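Local coordinates for DNA repair protein RECN (Deinococcus radiodurans, PDB 4ABY) that may take part in the recombinational repair of damaged DNA, as an SMC-like ATPase of which this construct is the head domain, at residues A[240-245]-A[259-264]; A[45-50]-A[95-100]; A[331-336]-A[355-360]; A[364-369]-A[381-386]. One frame throughout, in Å; residues are numbered along the deposited sequence.

Contact 1. Residues A[240-245]-A[259-264]; sequences PLVDSL and MEFALS
V242 faces M259 and F261, and these three residues make most of the contact. The two methyls of V242 divide the work. CG1 lies against the backbone carbonyl of M259, and V242 CG1 is 4.1 Å from M259 CG. CG2 turns to the phenyl ring, and V242 CG2 stands 3.7 Å from F261 CD2. A chi1 of 158° sets CG1 anti to the backbone N, which turns CG1 to M259 and leaves CG2 for F261 and the E260 CA. E260 itself points away from the helix, and its carboxylate pairs with R280. M259 is a selenomethionine in this crystal. Its chain runs straight as far as SE and bends only at chi3. M259 SE packs on L245, 3.9 Å from L245 CD1. F261 also receives L241, with L241 CD2 3.5 Å from F261 CE2. With an alanine in place of V242 both methyls are gone, and the F261 ring and the M259 chain would probably lose the wedge between them and be freer to shift. L241 and L245 are backed by helix 298-312, and F261 by helix 163-171. The axes of the short helix and strand segments are 8.2 Å apart and roughly antiparallel, at 150°. This is helix-on-sheet packing: helix 214-249 packs against strand 258-266, which pairs antiparallel with 276-282, in the SMC-like head domain.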
loop_
_atom_site.group_PDB
_atom_site.type_symbol
_atom_site.label_atom_id
_atom_site.label_comp_id
_atom_site.label_asym_id
_atom_site.label_seq_id
_atom_site.Cartn_x
_atom_site.Cartn_y
_atom_site.Cartn_z
ATOM N N PRO A 240 10.218 -15.311 -14.695
ATOM C CA PRO A 240 9.670 -16.131 -13.609
ATOM C C PRO A 240 8.955 -15.284 -12.571
ATOM O O PRO A 240 7.956 -15.724 -12.008
ATOM C CB PRO A 240 10.917 -16.764 -12.986
ATOM C CG PRO A 240 11.922 -16.758 -14.067
ATOM C CD PRO A 240 11.669 -15.501 -14.842
ATOM N N LEU A 241 9.471 -14.085 -12.322
ATOM C CA LEU A 241 8.896 -13.184 -11.330
ATOM C C LEU A 241 7.585 -12.592 -11.825
ATOM O O LEU A 241 6.607 -12.524 -11.086
ATOM C CB LEU A 241 9.882 -12.063 -10.987
ATOM C CG LEU A 241 9.385 -10.945 -10.071
ATOM C CD1 LEU A 241 8.981 -11.505 -8.729
ATOM C CD2 LEU A 241 10.445 -9.873 -9.900
ATOM N N VAL A 242 7.572 -12.160 -13.080
ATOM C CA VAL A 242 6.361 -11.625 -13.690
ATOM C C VAL A 242 5.281 -12.698 -13.756
ATOM O O VAL A 242 4.089 -12.408 -13.644
ATOM C CB VAL A 242 6.637 -11.087 -15.106
ATOM C CG1 VAL A 242 5.357 -11.041 -15.922
ATOM C CG2 VAL A 242 7.282 -9.717 -15.032
ATOM N N ASP A 243 5.711 -13.943 -13.933
ATOM C CA ASP A 243 4.792 -15.065 -14.052
ATOM C C ASP A 243 4.086 -15.363 -12.741
ATOM O O ASP A 243 2.915 -15.745 -12.731
ATOM C CB ASP A 243 5.533 -16.309 -14.541
ATOM C CG ASP A 243 5.620 -16.374 -16.053
ATOM O OD1 ASP A 243 4.963 -15.542 -16.722
ATOM O OD2 ASP A 243 6.339 -17.260 -16.569
ATOM N N SER A 244 4.804 -15.186 -11.638
ATOM C CA SER A 244 4.264 -15.498 -10.324
ATOM C C SER A 244 3.252 -14.445 -9.901
ATOM O O SER A 244 2.288 -14.750 -9.196
ATOM C CB SER A 244 5.384 -15.597 -9.294
ATOM O OG SER A 244 5.899 -14.315 -9.005
ATOM N N LEU A 245 3.471 -13.208 -10.334
ATOM C CA LEU A 245 2.549 -12.121 -10.040
ATOM C C LEU A 245 1.292 -12.245 -10.887
ATOM O O LEU A 245 0.176 -12.198 -10.371
ATOM C CB LEU A 245 3.219 -10.773 -10.271
ATOM C CG LEU A 245 4.320 -10.436 -9.268
ATOM C CD1 LEU A 245 5.072 -9.180 -9.674
ATOM C CD2 LEU A 245 3.723 -10.287 -7.884
HETATM N N MSE A 259 2.077 -8.086 -18.110
HETATM C CA MSE A 259 3.042 -7.419 -17.248
HETATM C C MSE A 259 4.464 -7.782 -17.649
HETATM O O MSE A 259 4.725 -8.902 -18.083
HETATM C CB MSE A 259 2.794 -7.797 -15.785
HETATM C CG MSE A 259 3.898 -7.371 -14.830
HETATM SE SE MSE A 259 3.484 -7.747 -12.958
HETATM C CE MSE A 259 2.084 -6.426 -12.666
ATOM N N GLU A 260 5.380 -6.832 -17.511
ATOM C CA GLU A 260 6.782 -7.094 -17.798
ATOM C C GLU A 260 7.694 -6.106 -17.079
ATOM O O GLU A 260 7.293 -4.982 -16.778
ATOM C CB GLU A 260 7.039 -7.017 -19.302
ATOM C CG GLU A 260 7.168 -5.597 -19.827
ATOM C CD GLU A 260 7.434 -5.552 -21.317
ATOM O OE1 GLU A 260 7.304 -6.612 -21.967
ATOM O OE2 GLU A 260 7.768 -4.460 -21.830
ATOM N N PHE A 261 8.921 -6.537 -16.800
ATOM C CA PHE A 261 9.957 -5.624 -16.335
ATOM C C PHE A 261 10.788 -5.159 -17.519
ATOM O O PHE A 261 11.302 -5.974 -18.280
ATOM C CB PHE A 261 10.858 -6.294 -15.301
ATOM C CG PHE A 261 10.268 -6.334 -13.928
ATOM C CD1 PHE A 261 10.271 -5.207 -13.129
ATOM C CD2 PHE A 261 9.710 -7.497 -13.432
ATOM C CE1 PHE A 261 9.725 -5.238 -11.865
ATOM C CE2 PHE A 261 9.166 -7.537 -12.166
ATOM C CZ PHE A 261 9.173 -6.405 -11.382
ATOM N N ALA A 262 10.910 -3.847 -17.677
ATOM C CA ALA A 262 11.689 -3.288 -18.772
ATOM C C ALA A 262 12.977 -2.662 -18.257
ATOM O O ALA A 262 12.960 -1.874 -17.305
ATOM C CB ALA A 262 10.872 -2.262 -19.536
ATOM N N LEU A 263 14.091 -3.022 -18.884
ATOM C CA LEU A 263 15.364 -2.391 -18.576
ATOM C C LEU A 263 15.596 -1.237 -19.534
ATOM O O LEU A 263 15.454 -1.382 -20.747
ATOM C CB LEU A 263 16.510 -3.394 -18.677
ATOM C CG LEU A 263 16.293 -4.707 -17.933
ATOM C CD1 LEU A 263 17.576 -5.509 -17.895
ATOM C CD2 LEU A 263 15.791 -4.442 -16.530
ATOM N N SER A 264 15.946 -0.085 -18.980
ATOM C CA SER A 264 16.224 1.092 -19.779
ATOM C C SER A 264 17.703 1.436 -19.629
ATOM O O SER A 264 18.178 1.670 -18.518
ATOM C CB SER A 264 15.340 2.250 -19.307
ATOM O OG SER A 264 15.448 3.371 -20.161
#

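Contact 2. Residues A[45-50]-A[95-100]; sequences IRNLAT and SGEKEL
N47 ND2 lies between two oxygens of segment 95-100. It gives a weak hydrogen bond to the backbone E99 O, 3.3 Å long with an angle of 159° at the hydrogen. E97 OE1 is 3.1 Å from N47 ND2. The N47 amide and the E97 carboxylate are stacked, their planes 22° apart. E97 CG comes down on the amide at CG and OD1 of N47. The E97 chain bends at chi2, and this folds the carboxylate back over the amide. Replacing E97 by an alanine removes this carboxylate, and the N47 amide would probably lose its stacked cover and be freer to turn. R46 NH1 is also near, 3.7 Å from E99 O, too far for a bond. The R46 chain bends at chi3, which brings the guanidinium to E99. The salt bridge from R46 NH2 to E99 OE2 is long, at 3.7 Å. The stronger partner of E99 is R120, at OE1. On the apolar side L48 CG meets L100 CD2 at 4.1 Å. L48 also touches S74, a predicted ATP-binding residue on helix 69-83. The chain turns a corner at N47. Strands 42-48 and 99-105 are antiparallel neighbours in a six-stranded sheet, the antiparallel beta part of this ABC-type ATPase head.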
loop_
_atom_site.group_PDB
_atom_site.type_symbol
_atom_site.label_atom_id
_atom_site.label_comp_id
_atom_site.label_asym_id
_atom_site.label_seq_id
_atom_site.Cartn_x
_atom_site.Cartn_y
_atom_site.Cartn_z
ATOM N N ILE A 45 -9.648 10.058 16.123
ATOM C CA ILE A 45 -9.976 11.073 15.137
ATOM C C ILE A 45 -10.925 12.089 15.745
ATOM O O ILE A 45 -11.923 11.724 16.350
ATOM C CB ILE A 45 -10.627 10.451 13.886
ATOM C CG1 ILE A 45 -9.688 9.430 13.240
ATOM C CG2 ILE A 45 -10.990 11.527 12.884
ATOM C CD1 ILE A 45 -10.332 8.633 12.130
ATOM N N ARG A 46 -10.611 13.367 15.587
ATOM C CA ARG A 46 -11.473 14.416 16.109
ATOM C C ARG A 46 -11.780 15.454 15.034
ATOM O O ARG A 46 -10.881 15.949 14.358
ATOM C CB ARG A 46 -10.840 15.069 17.342
ATOM C CG ARG A 46 -11.769 16.010 18.096
ATOM C CD ARG A 46 -11.046 16.689 19.250
ATOM N NE ARG A 46 -9.812 17.340 18.808
ATOM C CZ ARG A 46 -9.745 18.579 18.323
ATOM N NH1 ARG A 46 -10.843 19.314 18.218
ATOM N NH2 ARG A 46 -8.576 19.084 17.942
ATOM N N ASN A 47 -13.063 15.758 14.875
ATOM C CA ASN A 47 -13.527 16.736 13.902
ATOM C C ASN A 47 -13.046 16.479 12.483
ATOM O O ASN A 47 -12.610 17.398 11.799
ATOM C CB ASN A 47 -13.144 18.147 14.339
ATOM C CG ASN A 47 -13.911 18.600 15.563
ATOM O OD1 ASN A 47 -15.008 18.114 15.837
ATOM N ND2 ASN A 47 -13.338 19.541 16.307
ATOM N N LEU A 48 -13.133 15.229 12.041
ATOM C CA LEU A 48 -12.823 14.890 10.658
ATOM C C LEU A 48 -14.089 14.454 9.921
ATOM O O LEU A 48 -14.675 13.415 10.233
ATOM C CB LEU A 48 -11.755 13.794 10.592
ATOM C CG LEU A 48 -11.117 13.479 9.236
ATOM C CD1 LEU A 48 -9.820 12.730 9.437
ATOM C CD2 LEU A 48 -12.052 12.689 8.335
ATOM N N ALA A 49 -14.509 15.260 8.951
ATOM C CA ALA A 49 -15.676 14.951 8.127
ATOM C C ALA A 49 -16.948 14.747 8.942
ATOM O O ALA A 49 -17.501 15.700 9.490
ATOM C CB ALA A 49 -15.406 13.740 7.264
ATOM N N THR A 50 -17.415 13.505 9.004
ATOM C CA THR A 50 -18.646 13.177 9.721
ATOM C C THR A 50 -18.348 12.656 11.122
ATOM O O THR A 50 -19.198 12.039 11.763
ATOM C CB THR A 50 -19.455 12.101 8.980
ATOM O OG1 THR A 50 -18.707 10.879 8.950
ATOM C CG2 THR A 50 -19.751 12.543 7.563
ATOM N N SER A 95 -17.355 20.035 9.087
ATOM C CA SER A 95 -18.070 21.175 8.517
ATOM C C SER A 95 -18.007 22.448 9.358
ATOM O O SER A 95 -17.511 23.478 8.893
ATOM C CB SER A 95 -19.524 20.813 8.239
ATOM O OG SER A 95 -20.230 21.936 7.742
ATOM N N GLY A 96 -18.515 22.391 10.584
ATOM C CA GLY A 96 -18.551 23.577 11.423
ATOM C C GLY A 96 -17.497 23.610 12.514
ATOM O O GLY A 96 -17.755 24.088 13.619
ATOM N N GLU A 97 -16.306 23.105 12.215
ATOM C CA GLU A 97 -15.249 23.043 13.219
ATOM C C GLU A 97 -14.007 23.821 12.800
ATOM O O GLU A 97 -13.809 24.110 11.620
ATOM C CB GLU A 97 -14.891 21.592 13.554
ATOM C CG GLU A 97 -16.042 20.780 14.145
ATOM C CD GLU A 97 -16.443 21.233 15.540
ATOM O OE1 GLU A 97 -15.563 21.698 16.299
ATOM O OE2 GLU A 97 -17.641 21.111 15.880
ATOM N N LYS A 98 -13.177 24.160 13.780
ATOM C CA LYS A 98 -12.028 25.027 13.553
ATOM C C LYS A 98 -10.771 24.228 13.245
ATOM O O LYS A 98 -9.884 24.710 12.543
ATOM C CB LYS A 98 -11.794 25.937 14.764
ATOM C CG LYS A 98 -11.855 25.208 16.107
ATOM C CD LYS A 98 -11.432 26.103 17.274
ATOM C CE LYS A 98 -11.757 25.456 18.614
ATOM N NZ LYS A 98 -13.226 25.298 18.811
ATOM N N GLU A 99 -10.689 23.011 13.771
ATOM C CA GLU A 99 -9.509 22.189 13.541
ATOM C C GLU A 99 -9.726 20.716 13.848
ATOM O O GLU A 99 -10.521 20.361 14.714
ATOM C CB GLU A 99 -8.334 22.715 14.356
ATOM C CG GLU A 99 -8.425 22.428 15.834
ATOM C CD GLU A 99 -7.234 22.978 16.581
ATOM O OE1 GLU A 99 -6.739 24.056 16.185
ATOM O OE2 GLU A 99 -6.787 22.338 17.557
ATOM N N LEU A 100 -9.005 19.864 13.127
ATOM C CA LEU A 100 -9.094 18.426 13.324
ATOM C C LEU A 100 -7.785 17.865 13.859
ATOM O O LEU A 100 -6.738 18.498 13.750
ATOM C CB LEU A 100 -9.488 17.716 12.023
ATOM C CG LEU A 100 -8.523 17.639 10.838
ATOM C CD1 LEU A 100 -7.363 16.697 11.105
ATOM C CD2 LEU A 100 -9.285 17.174 9.615
#

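Contact 3. Residues A[331-336]-A[355-360]; sequences AAAIAV and LAQIAA
Q357 reaches from the short helix 356-359 toward A333 and I334 of the facing helix. Its CB points at that helix, and Q357 CB is 4.5 Å from A333 CB. CG comes next and makes the closest touch of this side chain, with Q357 CG 3.8 Å from I334 CG1. The two side chains pass each other at a slant. The chain then bends, with chi2 at 80°, and turns OE1 back toward A333. Q357 CD is 4.9 Å from A333 CB. Q357 OE1 ends nearer, 4.3 Å from A333 CB, while NE2 points away. A333 is the small residue on which the other segment closes in. L355, the N-cap residue of helix 356-359, meets it too, with L355 CD1 3.7 Å from A333 CB. I358 CG1 lies 4.0 Å from the backbone A333 O, and the I358 tip goes on to V336. That last touch is loose. The contact is mostly apolar. Q357 is partly exposed, and L412 of helix 403-413 also touches it. Behind V336 stand R303 and L306 of helix 298-312. Helix 330-343 is the link between the parallel neighbours 318-321 and 348-352, a beta-alpha-beta crossover of the P-loop ATPase fold, and here it meets the helix that follows the second of these strands.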
loop_
_atom_site.group_PDB
_atom_site.type_symbol
_atom_site.label_atom_id
_atom_site.label_comp_id
_atom_site.label_asym_id
_atom_site.label_seq_id
_atom_site.Cartn_x
_atom_site.Cartn_y
_atom_site.Cartn_z
ATOM N N ALA A 331 -16.811 -14.526 -8.279
ATOM C CA ALA A 331 -15.565 -15.277 -8.197
ATOM C C ALA A 331 -14.377 -14.368 -7.903
ATOM O O ALA A 331 -13.588 -14.639 -6.999
ATOM C CB ALA A 331 -15.339 -16.057 -9.471
ATOM N N ALA A 332 -14.262 -13.286 -8.667
ATOM C CA ALA A 332 -13.164 -12.336 -8.507
ATOM C C ALA A 332 -13.070 -11.803 -7.079
ATOM O O ALA A 332 -11.979 -11.661 -6.531
ATOM C CB ALA A 332 -13.326 -11.192 -9.481
ATOM N N ALA A 333 -14.229 -11.511 -6.489
ATOM C CA ALA A 333 -14.310 -10.973 -5.135
ATOM C C ALA A 333 -13.840 -11.970 -4.073
ATOM O O ALA A 333 -13.205 -11.585 -3.090
ATOM C CB ALA A 333 -15.726 -10.511 -4.843
ATOM N N ILE A 334 -14.157 -13.247 -4.272
ATOM C CA ILE A 334 -13.690 -14.304 -3.377
ATOM C C ILE A 334 -12.171 -14.463 -3.426
ATOM O O ILE A 334 -11.526 -14.651 -2.396
ATOM C CB ILE A 334 -14.352 -15.653 -3.710
ATOM C CG1 ILE A 334 -15.796 -15.674 -3.204
ATOM C CG2 ILE A 334 -13.554 -16.806 -3.117
ATOM C CD1 ILE A 334 -16.534 -16.951 -3.519
ATOM N N ALA A 335 -11.608 -14.391 -4.629
ATOM C CA ALA A 335 -10.162 -14.482 -4.804
ATOM C C ALA A 335 -9.457 -13.350 -4.066
ATOM O O ALA A 335 -8.397 -13.552 -3.476
ATOM C CB ALA A 335 -9.805 -14.457 -6.269
ATOM N N VAL A 336 -10.052 -12.158 -4.102
ATOM C CA VAL A 336 -9.500 -11.010 -3.393
ATOM C C VAL A 336 -9.538 -11.240 -1.887
ATOM O O VAL A 336 -8.539 -11.040 -1.200
ATOM C CB VAL A 336 -10.228 -9.695 -3.756
ATOM C CG1 VAL A 336 -9.856 -8.595 -2.784
ATOM C CG2 VAL A 336 -9.889 -9.277 -5.171
ATOM N N LEU A 355 -18.819 -5.840 0.031
ATOM C CA LEU A 355 -19.036 -7.220 -0.391
ATOM C C LEU A 355 -18.933 -8.182 0.784
ATOM O O LEU A 355 -17.922 -8.216 1.478
ATOM C CB LEU A 355 -18.011 -7.614 -1.456
ATOM C CG LEU A 355 -18.063 -6.859 -2.785
ATOM C CD1 LEU A 355 -16.892 -7.250 -3.674
ATOM C CD2 LEU A 355 -19.385 -7.121 -3.479
ATOM N N ALA A 356 -19.978 -8.973 0.996
ATOM C CA ALA A 356 -19.997 -9.923 2.102
ATOM C C ALA A 356 -18.863 -10.934 2.000
ATOM O O ALA A 356 -18.372 -11.423 3.014
ATOM C CB ALA A 356 -21.334 -10.631 2.171
ATOM N N GLN A 357 -18.450 -11.248 0.775
ATOM C CA GLN A 357 -17.364 -12.198 0.564
ATOM C C GLN A 357 -16.099 -11.738 1.276
ATOM O O GLN A 357 -15.419 -12.527 1.935
ATOM C CB GLN A 357 -17.078 -12.382 -0.926
ATOM C CG GLN A 357 -18.174 -13.098 -1.685
ATOM C CD GLN A 357 -19.335 -12.192 -2.030
ATOM O OE1 GLN A 357 -19.148 -11.018 -2.351
ATOM N NE2 GLN A 357 -20.543 -12.737 -1.976
ATOM N N ILE A 358 -15.794 -10.454 1.145
ATOM C CA ILE A 358 -14.595 -9.899 1.744
ATOM C C ILE A 358 -14.727 -9.757 3.257
ATOM O O ILE A 358 -13.824 -10.135 4.000
ATOM C CB ILE A 358 -14.242 -8.549 1.111
ATOM C CG1 ILE A 358 -14.052 -8.726 -0.398
ATOM C CG2 ILE A 358 -12.996 -7.962 1.757
ATOM C CD1 ILE A 358 -13.716 -7.453 -1.129
ATOM N N ALA A 359 -15.855 -9.220 3.709
ATOM C CA ALA A 359 -16.086 -9.005 5.136
ATOM C C ALA A 359 -15.969 -10.301 5.927
ATOM O O ALA A 359 -15.365 -10.335 6.997
ATOM C CB ALA A 359 -17.446 -8.374 5.360
ATOM N N ALA A 360 -16.542 -11.368 5.382
ATOM C CA ALA A 360 -16.618 -12.649 6.079
ATOM C C ALA A 360 -15.254 -13.271 6.383
ATOM O O ALA A 360 -15.160 -14.201 7.184
ATOM C CB ALA A 360 -17.474 -13.620 5.288
#

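Contact 4. Residues A[364-369]-A[381-386]; sequences HHYKVE and VRLLTG
K367 and R382 form an antiparallel hydrogen-bonded pair in this hairpin, between the non-hydrogen-bonded pairs Y366 with L383 and V368 with V381. The bond from K367 N to R382 O is 3.1 Å and nearly straight, and L384 N to H365 O adds another rung. R382 also grips E369 side-on, in the plane of its guanidinium. R382 NE to E369 OE1 is 2.8 Å, and R382 NH2 to E369 OE2 is 3.2 Å. R382 NE bonds to OE2 as well. The two planes are turned 36° apart, and NE meets OE1 from above the carboxylate plane. The R382 chain runs extended from CG to NE, which carries the guanidinium along to E369. E388 is a second acid for R382 NH2. K367 NZ makes a long ion pair with E369 OE2. L384 CD1 sits over one face of the H365 ring, 3.8 Å from its centroid, as a CH-pi contact. The H365 NE2 atom is bonded to T66. L383 CD2 covers a face of the Y366 ring in the same manner, at 4.2 Å from the centroid. V368 CG2 and V381 CG2 meet at 4.0 Å. Helix 387-398 packs on H365 and L384. Helix 69-83 touches V368 and V381 from the face they share with Y366. Strand 62-67 runs parallel beside 364-373, while 376-383 is an outermost strand of the mixed sheet within this chain.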
loop_
_atom_site.group_PDB
_atom_site.type_symbol
_atom_site.label_atom_id
_atom_site.label_comp_id
_atom_site.label_asym_id
_atom_site.label_seq_id
_atom_site.Cartn_x
_atom_site.Cartn_y
_atom_site.Cartn_z
ATOM N N HIS A 364 -11.453 -9.306 12.217
ATOM C CA HIS A 364 -12.251 -8.383 12.993
ATOM C C HIS A 364 -13.177 -7.649 12.050
ATOM O O HIS A 364 -12.736 -7.074 11.059
ATOM C CB HIS A 364 -11.348 -7.409 13.744
ATOM C CG HIS A 364 -10.356 -8.083 14.641
ATOM N ND1 HIS A 364 -10.631 -8.390 15.956
ATOM C CD2 HIS A 364 -9.099 -8.527 14.405
ATOM C CE1 HIS A 364 -9.582 -8.988 16.494
ATOM N NE2 HIS A 364 -8.639 -9.081 15.573
ATOM N N HIS A 365 -14.467 -7.694 12.348
ATOM C CA HIS A 365 -15.460 -7.056 11.502
ATOM C C HIS A 365 -15.992 -5.815 12.206
ATOM O O HIS A 365 -16.698 -5.907 13.211
ATOM C CB HIS A 365 -16.593 -8.034 11.189
ATOM C CG HIS A 365 -17.573 -7.528 10.175
ATOM N ND1 HIS A 365 -18.174 -8.353 9.249
ATOM C CD2 HIS A 365 -18.057 -6.285 9.945
ATOM C CE1 HIS A 365 -18.987 -7.636 8.492
ATOM N NE2 HIS A 365 -18.934 -6.380 8.894
ATOM N N TYR A 366 -15.627 -4.651 11.685
ATOM C CA TYR A 366 -16.074 -3.392 12.250
ATOM C C TYR A 366 -17.258 -2.876 11.455
ATOM O O TYR A 366 -17.284 -2.997 10.235
ATOM C CB TYR A 366 -14.936 -2.369 12.237
ATOM C CG TYR A 366 -13.783 -2.751 13.133
ATOM C CD1 TYR A 366 -13.771 -2.390 14.471
ATOM C CD2 TYR A 366 -12.716 -3.484 12.645
ATOM C CE1 TYR A 366 -12.725 -2.746 15.296
ATOM C CE2 TYR A 366 -11.663 -3.846 13.463
ATOM C CZ TYR A 366 -11.675 -3.476 14.788
ATOM O OH TYR A 366 -10.628 -3.833 15.607
ATOM N N LYS A 367 -18.249 -2.319 12.140
ATOM C CA LYS A 367 -19.367 -1.702 11.442
ATOM C C LYS A 367 -19.366 -0.202 11.677
ATOM O O LYS A 367 -19.325 0.262 12.814
ATOM C CB LYS A 367 -20.708 -2.305 11.868
ATOM C CG LYS A 367 -21.859 -1.854 10.982
ATOM C CD LYS A 367 -23.201 -2.392 11.446
ATOM C CE LYS A 367 -24.310 -1.989 10.477
ATOM N NZ LYS A 367 -25.650 -2.459 10.919
ATOM N N VAL A 368 -19.390 0.555 10.589
ATOM C CA VAL A 368 -19.477 1.997 10.686
ATOM C C VAL A 368 -20.948 2.387 10.653
ATOM O O VAL A 368 -21.671 2.070 9.708
ATOM C CB VAL A 368 -18.696 2.696 9.560
ATOM C CG1 VAL A 368 -18.783 4.198 9.719
ATOM C CG2 VAL A 368 -17.246 2.247 9.570
ATOM N N GLU A 369 -21.384 3.064 11.708
ATOM C CA GLU A 369 -22.790 3.393 11.890
ATOM C C GLU A 369 -23.035 4.884 12.012
ATOM O O GLU A 369 -22.107 5.684 12.000
ATOM C CB GLU A 369 -23.347 2.691 13.124
ATOM C CG GLU A 369 -23.711 1.249 12.886
ATOM C CD GLU A 369 -24.038 0.529 14.171
ATOM O OE1 GLU A 369 -23.508 0.941 15.226
ATOM O OE2 GLU A 369 -24.817 -0.449 14.123
ATOM N N VAL A 381 -18.374 3.768 15.255
ATOM C CA VAL A 381 -17.829 2.471 14.868
ATOM C C VAL A 381 -17.908 1.507 16.035
ATOM O O VAL A 381 -17.835 1.924 17.189
ATOM C CB VAL A 381 -16.354 2.586 14.450
ATOM C CG1 VAL A 381 -15.780 1.220 14.150
ATOM C CG2 VAL A 381 -16.206 3.507 13.253
ATOM N N ARG A 382 -18.051 0.220 15.740
ATOM C CA ARG A 382 -18.084 -0.792 16.795
ATOM C C ARG A 382 -17.834 -2.196 16.258
ATOM O O ARG A 382 -18.310 -2.551 15.181
ATOM C CB ARG A 382 -19.424 -0.749 17.533
ATOM C CG ARG A 382 -20.597 -1.102 16.651
ATOM C CD ARG A 382 -21.927 -0.850 17.331
ATOM N NE ARG A 382 -23.004 -1.427 16.536
ATOM C CZ ARG A 382 -23.436 -2.674 16.675
ATOM N NH1 ARG A 382 -22.891 -3.458 17.593
ATOM N NH2 ARG A 382 -24.414 -3.134 15.905
ATOM N N LEU A 383 -17.086 -2.989 17.019
ATOM C CA LEU A 383 -16.823 -4.382 16.676
ATOM C C LEU A 383 -18.101 -5.213 16.622
ATOM O O LEU A 383 -19.059 -4.940 17.343
ATOM C CB LEU A 383 -15.883 -5.002 17.702
ATOM C CG LEU A 383 -14.475 -5.327 17.230
ATOM C CD1 LEU A 383 -13.675 -5.883 18.385
ATOM C CD2 LEU A 383 -14.524 -6.312 16.081
ATOM N N LEU A 384 -18.103 -6.233 15.770
ATOM C CA LEU A 384 -19.218 -7.172 15.698
ATOM C C LEU A 384 -18.857 -8.480 16.394
ATOM O O LEU A 384 -17.810 -9.067 16.135
ATOM C CB LEU A 384 -19.628 -7.423 14.247
ATOM C CG LEU A 384 -20.129 -6.187 13.500
ATOM C CD1 LEU A 384 -20.765 -6.592 12.188
ATOM C CD2 LEU A 384 -21.111 -5.399 14.357
ATOM N N THR A 385 -19.718 -8.890 17.285
ATOM C CA THR A 385 -19.512 -9.992 18.171
ATOM C C THR A 385 -19.401 -11.380 17.621
ATOM O O THR A 385 -18.561 -12.146 18.036
ATOM C CB THR A 385 -20.660 -10.002 19.042
ATOM O OG1 THR A 385 -21.749 -9.512 18.276
ATOM C CG2 THR A 385 -20.433 -9.050 20.141
ATOM N N GLY A 386 -20.259 -11.730 16.694
ATOM C CA GLY A 386 -20.211 -13.058 16.148
ATOM C C GLY A 386 -21.523 -13.353 15.514
ATOM O O GLY A 386 -21.589 -13.576 14.336
#

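Overall arrangement
Contacts 3 and 4 touch each other: A359 CB is 3.6 Å from H365 CE1, as helix 356-359 leads into strand 364-373. Their centres are 18 Å apart. Contact 2 comes within about 7 Å of contact 4 at the nearest atoms. Three contacts approach the predicted ATP site of the P-loop. The side chain of L48 is about 4 Å from that of S74, V368 is about 4 Å from A71, and L355 is about 9 Å from T69. Contact 1 stands apart, its centre 44 Å from that of contact 2, across the chain's centre. It lies away from the nucleotide site, on the long helix 214-249.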